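Local coordinates for M32 carboxypeptidase (Pyrococcus furiosus, PDB 1KA2), which removes amino acids one at a time from the C-terminus of peptides, with broad specificity, as a cobalt-dependent metallocarboxypeptidase working as a homodimer, at residues 23-26 with 27-31; 30-33 with 34-38; 432-435 with 436-440. All blocks are in the same frame, centred on the assembly; numbering follows the deposited sequence.

In the fold
Each contact is local: interactions 1 and 3 lie within one helix, while interaction 2 runs off the C-terminal end of helix 8-36; none closes a loop longer than about a turn. Near the N terminus, helix 8-36 carries interaction 1 (23-26 with 27-31) and then interaction 2 (30-33 with 34-38). The two share Leu-30 and Gly-31, their centres are 10 Å apart, and both touch helix 43-61 and the second subunit, so this stretch joins the fold to the dimer interface. Interaction 3 (432-435 with 436-440) follows far along the chain, on helix 421-440, about 37 Å from interaction 2 between centres and across the chain's centre from it. It packs against helix 295-309 and the C-terminal helices. No contacts nest or cross.

Interaction 1 of 3, residues 23-26 with 27-31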
loop_
_atom_site.group_PDB
_atom_site.type_symbol
_atom_site.label_atom_id
_atom_site.label_comp_id
_atom_site.label_asym_id
_atom_site.label_seq_id
_atom_site.Cartn_x
_atom_site.Cartn_y
_atom_site.Cartn_z
ATOM N N ILE A 23 -7.915 3.649 10.176
ATOM C CA ILE A 23 -6.500 3.908 10.407
ATOM C C ILE A 23 -5.771 2.560 10.405
ATOM O O ILE A 23 -4.678 2.447 9.856
ATOM C CB ILE A 23 -6.275 4.641 11.754
ATOM C CG1 ILE A 23 -6.913 6.030 11.690
ATOM C CG2 ILE A 23 -4.784 4.782 12.049
ATOM C CD1 ILE A 23 -6.791 6.804 12.987
ATOM N N GLY A 24 -6.392 1.535 10.992
ATOM C CA GLY A 24 -5.787 0.206 11.027
ATOM C C GLY A 24 -5.650 -0.400 9.636
ATOM O O GLY A 24 -4.645 -1.045 9.305
ATOM N N HIS A 25 -6.673 -0.209 8.814
ATOM C CA HIS A 25 -6.631 -0.699 7.447
ATOM C C HIS A 25 -5.396 -0.059 6.831
ATOM O O HIS A 25 -4.559 -0.719 6.221
ATOM C CB HIS A 25 -7.862 -0.224 6.693
ATOM C CG HIS A 25 -7.854 -0.587 5.246
ATOM N ND1 HIS A 25 -8.138 -1.859 4.798
ATOM C CD2 HIS A 25 -7.597 0.154 4.143
ATOM C CE1 HIS A 25 -8.057 -1.885 3.477
ATOM N NE2 HIS A 25 -7.731 -0.675 3.056
ATOM N N ALA A 26 -5.289 1.249 7.020
ATOM C CA ALA A 26 -4.164 2.004 6.492
ATOM C C ALA A 26 -2.831 1.487 7.057
ATOM O O ALA A 26 -1.883 1.304 6.311
ATOM C CB ALA A 26 -4.349 3.486 6.805
ATOM N N GLN A 27 -2.757 1.229 8.361
ATOM C CA GLN A 27 -1.503 0.728 8.941
ATOM C C GLN A 27 -1.059 -0.586 8.295
ATOM O O GLN A 27 0.123 -0.780 8.026
ATOM C CB GLN A 27 -1.632 0.537 10.466
ATOM C CG GLN A 27 -1.649 1.823 11.293
ATOM C CD GLN A 27 -0.267 2.438 11.510
ATOM O OE1 GLN A 27 0.021 2.988 12.581
ATOM N NE2 GLN A 27 0.584 2.360 10.498
ATOM N N SER A 28 -2.002 -1.489 8.043
ATOM C CA SER A 28 -1.681 -2.779 7.422
ATOM C C SER A 28 -1.099 -2.602 6.026
ATOM O O SER A 28 -0.097 -3.232 5.656
ATOM C CB SER A 28 -2.933 -3.652 7.318
ATOM O OG SER A 28 -3.447 -3.973 8.595
ATOM N N VAL A 29 -1.747 -1.753 5.242
ATOM C CA VAL A 29 -1.291 -1.500 3.891
ATOM C C VAL A 29 0.122 -0.926 3.924
ATOM O O VAL A 29 0.968 -1.308 3.127
ATOM C CB VAL A 29 -2.250 -0.536 3.164
ATOM C CG1 VAL A 29 -1.707 -0.197 1.791
ATOM C CG2 VAL A 29 -3.612 -1.208 3.019
ATOM N N LEU A 30 0.370 -0.027 4.867
ATOM C CA LEU A 30 1.681 0.598 5.031
ATOM C C LEU A 30 2.760 -0.424 5.351
ATOM O O LEU A 30 3.814 -0.444 4.717
ATOM C CB LEU A 30 1.613 1.644 6.148
ATOM C CG LEU A 30 1.481 3.107 5.731
ATOM C CD1 LEU A 30 0.726 3.223 4.439
ATOM C CD2 LEU A 30 0.810 3.896 6.850
ATOM N N GLY A 31 2.493 -1.270 6.347
ATOM C CA GLY A 31 3.451 -2.288 6.743
ATOM C C GLY A 31 3.697 -3.296 5.649
ATOM O O GLY A 31 4.843 -3.643 5.352
#
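His-25 and Val-29, one helical turn apart, carry the main side-chain meeting here. The methyl CG2 of Val-29 stands over one face of the imidazole, displaced toward its rim, and its nearest ring atom is His-25 NE2 at 4.2 Å. The ring reaches this position because CG of His-25 lies opposite the backbone nitrogen (chi1 175°), while the branch at CB turns Val-29 CG2 back toward the preceding turn, 3.4 Å from the carbonyl oxygen His-25 O. The two side chains thus approach at a slant, methyl against ring. The imidazole is fixed mainly by outside partners: ND1 bonds to the carbonyl oxygen of Phe-244, and NE2 to Arg-46 NE of the second subunit.

On another flank of the helix, Gln-27 runs past Ile-23. Its CG sits 3.4 Å from Ile-23 O, and the methyl Ile-23 CG2 comes no nearer than 4.4 Å to Gln-27 CG, a loose apolar brush. Leu-30 places its CB 3.5 Å from Ala-26 O, with both its methyls also turned back toward that oxygen. Beneath these side chains is the regular i to i+4 ladder of an alpha helix, within the long helix 8-36: Gln-27 N bonds to Ile-23 O at 2.7 Å, Ser-28 N to Gly-24 O, Val-29 N to His-25 O, and Leu-30 N to Ala-26 O at 3.0 Å. Ile-23, Gln-27 and Leu-30 all rest on Leu-53 of helix 43-61, whereas Val-29 meets its own counterpart, Val-29 of the second subunit, which also packs on Leu-30. Ser-28 turns OG toward the preceding turn, where it lies 3.2 Å from Gly-24 O.

Interaction 2 of 3, residues 30-33 with 34-38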
loop_
_atom_site.group_PDB
_atom_site.type_symbol
_atom_site.label_atom_id
_atom_site.label_comp_id
_atom_site.label_asym_id
_atom_site.label_seq_id
_atom_site.Cartn_x
_atom_site.Cartn_y
_atom_site.Cartn_z
ATOM N N LEU A 30 0.370 -0.027 4.867
ATOM C CA LEU A 30 1.681 0.598 5.031
ATOM C C LEU A 30 2.760 -0.424 5.351
ATOM O O LEU A 30 3.814 -0.444 4.717
ATOM C CB LEU A 30 1.613 1.644 6.148
ATOM C CG LEU A 30 1.481 3.107 5.731
ATOM C CD1 LEU A 30 0.726 3.223 4.439
ATOM C CD2 LEU A 30 0.810 3.896 6.850
ATOM N N GLY A 31 2.493 -1.270 6.347
ATOM C CA GLY A 31 3.451 -2.288 6.743
ATOM C C GLY A 31 3.697 -3.296 5.649
ATOM O O GLY A 31 4.843 -3.643 5.352
ATOM N N TRP A 32 2.623 -3.776 5.034
ATOM C CA TRP A 32 2.762 -4.737 3.952
ATOM C C TRP A 32 3.610 -4.142 2.835
ATOM O O TRP A 32 4.564 -4.759 2.355
ATOM C CB TRP A 32 1.376 -5.114 3.395
ATOM C CG TRP A 32 1.410 -6.045 2.213
ATOM C CD1 TRP A 32 1.545 -7.401 2.241
ATOM C CD2 TRP A 32 1.332 -5.676 0.828
ATOM N NE1 TRP A 32 1.560 -7.902 0.960
ATOM C CE2 TRP A 32 1.429 -6.862 0.074
ATOM C CE3 TRP A 32 1.191 -4.450 0.153
ATOM C CZ2 TRP A 32 1.390 -6.868 -1.331
ATOM C CZ3 TRP A 32 1.152 -4.451 -1.245
ATOM C CH2 TRP A 32 1.251 -5.653 -1.972
ATOM N N ASP A 33 3.257 -2.931 2.415
ATOM C CA ASP A 33 3.976 -2.287 1.322
ATOM C C ASP A 33 5.435 -2.049 1.694
ATOM O O ASP A 33 6.335 -2.219 0.869
ATOM C CB ASP A 33 3.292 -0.965 0.932
ATOM C CG ASP A 33 4.084 -0.190 -0.091
ATOM O OD1 ASP A 33 4.842 0.724 0.302
ATOM O OD2 ASP A 33 3.970 -0.525 -1.285
ATOM N N LEU A 34 5.671 -1.663 2.943
ATOM C CA LEU A 34 7.035 -1.445 3.390
ATOM C C LEU A 34 7.871 -2.703 3.127
ATOM O O LEU A 34 8.978 -2.606 2.601
ATOM C CB LEU A 34 7.043 -1.056 4.875
ATOM C CG LEU A 34 8.259 -1.270 5.794
ATOM C CD1 LEU A 34 9.564 -1.222 5.057
ATOM C CD2 LEU A 34 8.213 -0.210 6.880
ATOM N N GLU A 35 7.325 -3.877 3.458
ATOM C CA GLU A 35 8.022 -5.156 3.268
ATOM C C GLU A 35 8.107 -5.650 1.827
ATOM O O GLU A 35 9.116 -6.217 1.420
ATOM C CB GLU A 35 7.345 -6.284 4.065
ATOM C CG GLU A 35 7.428 -6.216 5.589
ATOM C CD GLU A 35 8.852 -6.191 6.114
ATOM O OE1 GLU A 35 9.721 -6.944 5.616
ATOM O OE2 GLU A 35 9.092 -5.416 7.048
ATOM N N VAL A 36 7.041 -5.443 1.062
ATOM C CA VAL A 36 6.983 -5.952 -0.300
ATOM C C VAL A 36 7.330 -5.043 -1.481
ATOM O O VAL A 36 7.914 -5.508 -2.456
ATOM C CB VAL A 36 5.576 -6.569 -0.562
ATOM C CG1 VAL A 36 5.466 -7.085 -2.005
ATOM C CG2 VAL A 36 5.321 -7.704 0.429
ATOM N N ASN A 37 6.996 -3.758 -1.412
ATOM C CA ASN A 37 7.256 -2.887 -2.559
ATOM C C ASN A 37 8.149 -1.666 -2.403
ATOM O O ASN A 37 8.894 -1.324 -3.322
ATOM C CB ASN A 37 5.923 -2.404 -3.132
ATOM C CG ASN A 37 4.975 -3.538 -3.435
ATOM O OD1 ASN A 37 5.347 -4.499 -4.086
ATOM N ND2 ASN A 37 3.737 -3.426 -2.971
ATOM N N MET A 38 8.047 -1.009 -1.255
ATOM C CA MET A 38 8.764 0.229 -0.961
ATOM C C MET A 38 10.223 0.366 -1.367
ATOM O O MET A 38 11.058 -0.476 -1.044
ATOM C CB MET A 38 8.645 0.556 0.539
ATOM C CG MET A 38 9.052 1.980 0.897
ATOM S SD MET A 38 9.177 2.300 2.661
ATOM C CE MET A 38 10.632 1.295 3.069
#
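Trp-32 (chi1 177°) and Asp-33 both swing CG away from their own N to lie beside the carbonyl carbon, which carries the indole over Val-36 and the carboxylate across Asn-37. This is the C-terminal end of helix 8-36, where Asn-37 leaves helical geometry. Val-36 CG2 makes a CH-pi contact over the face of the five-membered ring of Trp-32, 4.1 Å from its centroid. Asn-37 ND2 approaches the far end of the indole obliquely, 3.3 Å from Trp-32 CZ3, with amide and ring planes 78° apart. A cation-pi contact with Arg-250 of the same chain and an edge-to-face contact with Phe-244 further hold the indole. An alanine at Trp-32 is likely to leave Val-36 CG2 without its ring face and Arg-250 of the same chain without its cation-pi partner.

Asp-33 OD1 forms a salt bridge with Arg-46, and OD2 another with Arg-250 of the second subunit, so this carboxylate links helix 43-61 to the dimer partner. OD2 also takes a weak bond from Asn-37 ND2. The last turn closes on one carbonyl: Asp-33 O accepts Asn-37 N at 2.8 Å and Met-38 N at 3.0 Å, the latter almost linear at 176°.

Interaction 3 of 3, residues 432-435 with 436-440; sequences QLYY and HIKKD
Gln-432 and His-436 lie side by side and point the same way, amide and imidazole planes 40° apart. Gln-432 CG passes 4.0 Å from His-436 CD2, and the edge of the ring turns to the backbone, with CD2 3.1 Å from Gln-432 O. That oxygen also accepts His-436 N. Beyond the segments, Gln-432 NE2 and His-436 NE2 both bond to Glu-483 OE2, which ties their polar ends together.

Leu-433 contributes through its backbone, as Leu-433 O accepts Ile-437 N at 3.0 Å. Its side chain turns to Ser-300 and Gln-301 of helix 295-309, the helix that also bears the metal ligand Glu-299; the side chains of Leu-433 and Glu-299 are about 10 Å apart.

Tyr-434 runs alongside Lys-438. The lysine's CB lies over one face of the ring, and its bend at chi2 (62°) sends the chain along the phenol, with CD 3.7 Å from Tyr-434 OH. Lys-438 N bonds to Tyr-434 O at 2.8 Å. At Tyr-435 the ring has Tyr-434 CD2 centred over one face, 3.6 Å above its plane, and Arg-492 of helix 488-498 makes a cation-pi contact with it.

Two carboxylates thus serve paired side chains on helix 421-440. Glu-445 OE1 receives a salt bridge from Lys-438 NZ and a hydrogen bond with Tyr-434 OH, while the negative charge of Glu-483 beside NE2 would probably stabilise a protonated, positively charged His-436.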
loop_
_atom_site.group_PDB
_atom_site.type_symbol
_atom_site.label_atom_id
_atom_site.label_comp_id
_atom_site.label_asym_id
_atom_site.label_seq_id
_atom_site.Cartn_x
_atom_site.Cartn_y
_atom_site.Cartn_z
ATOM N N GLN A 432 -4.518 -31.124 18.793
ATOM C CA GLN A 432 -5.842 -31.321 19.374
ATOM C C GLN A 432 -6.935 -31.178 18.313
ATOM O O GLN A 432 -7.830 -32.012 18.211
ATOM C CB GLN A 432 -6.057 -30.308 20.507
ATOM C CG GLN A 432 -7.088 -30.726 21.559
ATOM C CD GLN A 432 -7.095 -29.808 22.778
ATOM O OE1 GLN A 432 -6.085 -29.176 23.099
ATOM N NE2 GLN A 432 -8.228 -29.749 23.474
ATOM N N LEU A 433 -6.855 -30.110 17.528
ATOM C CA LEU A 433 -7.833 -29.873 16.480
ATOM C C LEU A 433 -7.856 -31.002 15.474
ATOM O O LEU A 433 -8.910 -31.336 14.938
ATOM C CB LEU A 433 -7.539 -28.546 15.765
ATOM C CG LEU A 433 -7.801 -27.304 16.620
ATOM C CD1 LEU A 433 -7.506 -26.015 15.843
ATOM C CD2 LEU A 433 -9.256 -27.355 17.085
ATOM N N TYR A 434 -6.689 -31.578 15.201
ATOM C CA TYR A 434 -6.590 -32.674 14.240
ATOM C C TYR A 434 -7.458 -33.862 14.631
ATOM O O TYR A 434 -8.164 -34.424 13.791
ATOM C CB TYR A 434 -5.138 -33.149 14.091
ATOM C CG TYR A 434 -5.026 -34.521 13.457
ATOM C CD1 TYR A 434 -5.461 -34.748 12.143
ATOM C CD2 TYR A 434 -4.536 -35.611 14.187
ATOM C CE1 TYR A 434 -5.413 -36.032 11.572
ATOM C CE2 TYR A 434 -4.485 -36.889 13.632
ATOM C CZ TYR A 434 -4.923 -37.094 12.327
ATOM O OH TYR A 434 -4.853 -38.357 11.785
ATOM N N TYR A 435 -7.399 -34.247 15.904
ATOM C CA TYR A 435 -8.180 -35.383 16.387
ATOM C C TYR A 435 -9.670 -35.090 16.442
ATOM O O TYR A 435 -10.485 -35.987 16.256
ATOM C CB TYR A 435 -7.664 -35.843 17.755
ATOM C CG TYR A 435 -6.318 -36.532 17.645
ATOM C CD1 TYR A 435 -5.179 -35.992 18.238
ATOM C CD2 TYR A 435 -6.172 -37.685 16.874
ATOM C CE1 TYR A 435 -3.923 -36.579 18.060
ATOM C CE2 TYR A 435 -4.920 -38.278 16.688
ATOM C CZ TYR A 435 -3.800 -37.717 17.279
ATOM O OH TYR A 435 -2.557 -38.272 17.046
ATOM N N HIS A 436 -10.028 -33.835 16.682
ATOM C CA HIS A 436 -11.431 -33.470 16.719
ATOM C C HIS A 436 -12.026 -33.473 15.313
ATOM O O HIS A 436 -13.197 -33.816 15.127
ATOM C CB HIS A 436 -11.596 -32.104 17.376
ATOM C CG HIS A 436 -11.517 -32.154 18.870
ATOM N ND1 HIS A 436 -12.574 -32.561 19.655
ATOM C CD2 HIS A 436 -10.491 -31.906 19.718
ATOM C CE1 HIS A 436 -12.202 -32.565 20.922
ATOM N NE2 HIS A 436 -10.942 -32.173 20.988
ATOM N N ILE A 437 -11.223 -33.106 14.319
ATOM C CA ILE A 437 -11.722 -33.105 12.950
ATOM C C ILE A 437 -11.660 -34.535 12.423
ATOM O O ILE A 437 -12.493 -34.947 11.615
ATOM C CB ILE A 437 -10.900 -32.159 12.018
ATOM C CG1 ILE A 437 -11.569 -32.084 10.642
ATOM C CG2 ILE A 437 -9.475 -32.655 11.872
ATOM C CD1 ILE A 437 -10.933 -31.105 9.697
ATOM N N LYS A 438 -10.674 -35.288 12.904
ATOM C CA LYS A 438 -10.486 -36.678 12.503
ATOM C C LYS A 438 -11.730 -37.477 12.888
ATOM O O LYS A 438 -11.983 -38.554 12.347
ATOM C CB LYS A 438 -9.246 -37.249 13.198
ATOM C CG LYS A 438 -8.835 -38.612 12.722
ATOM C CD LYS A 438 -8.460 -38.607 11.253
ATOM C CE LYS A 438 -8.025 -39.993 10.819
ATOM N NZ LYS A 438 -7.708 -40.063 9.367
ATOM N N LYS A 439 -12.503 -36.926 13.822
ATOM C CA LYS A 439 -13.735 -37.542 14.301
ATOM C C LYS A 439 -14.910 -37.247 13.372
ATOM O O LYS A 439 -15.671 -38.149 13.029
ATOM C CB LYS A 439 -14.054 -37.045 15.715
ATOM C CG LYS A 439 -15.487 -37.300 16.165
ATOM C CD LYS A 439 -15.701 -36.967 17.639
ATOM C CE LYS A 439 -15.487 -35.492 17.936
ATOM N NZ LYS A 439 -15.583 -35.200 19.400
ATOM N N ASP A 440 -15.065 -35.990 12.967
ATOM C CA ASP A 440 -16.161 -35.621 12.073
ATOM C C ASP A 440 -15.851 -35.955 10.623
ATOM O O ASP A 440 -16.756 -36.060 9.802
ATOM C CB ASP A 440 -16.476 -34.129 12.186
ATOM C CG ASP A 440 -16.872 -33.732 13.583
ATOM O OD1 ASP A 440 -17.570 -34.533 14.234
ATOM O OD2 ASP A 440 -16.500 -32.627 14.031
#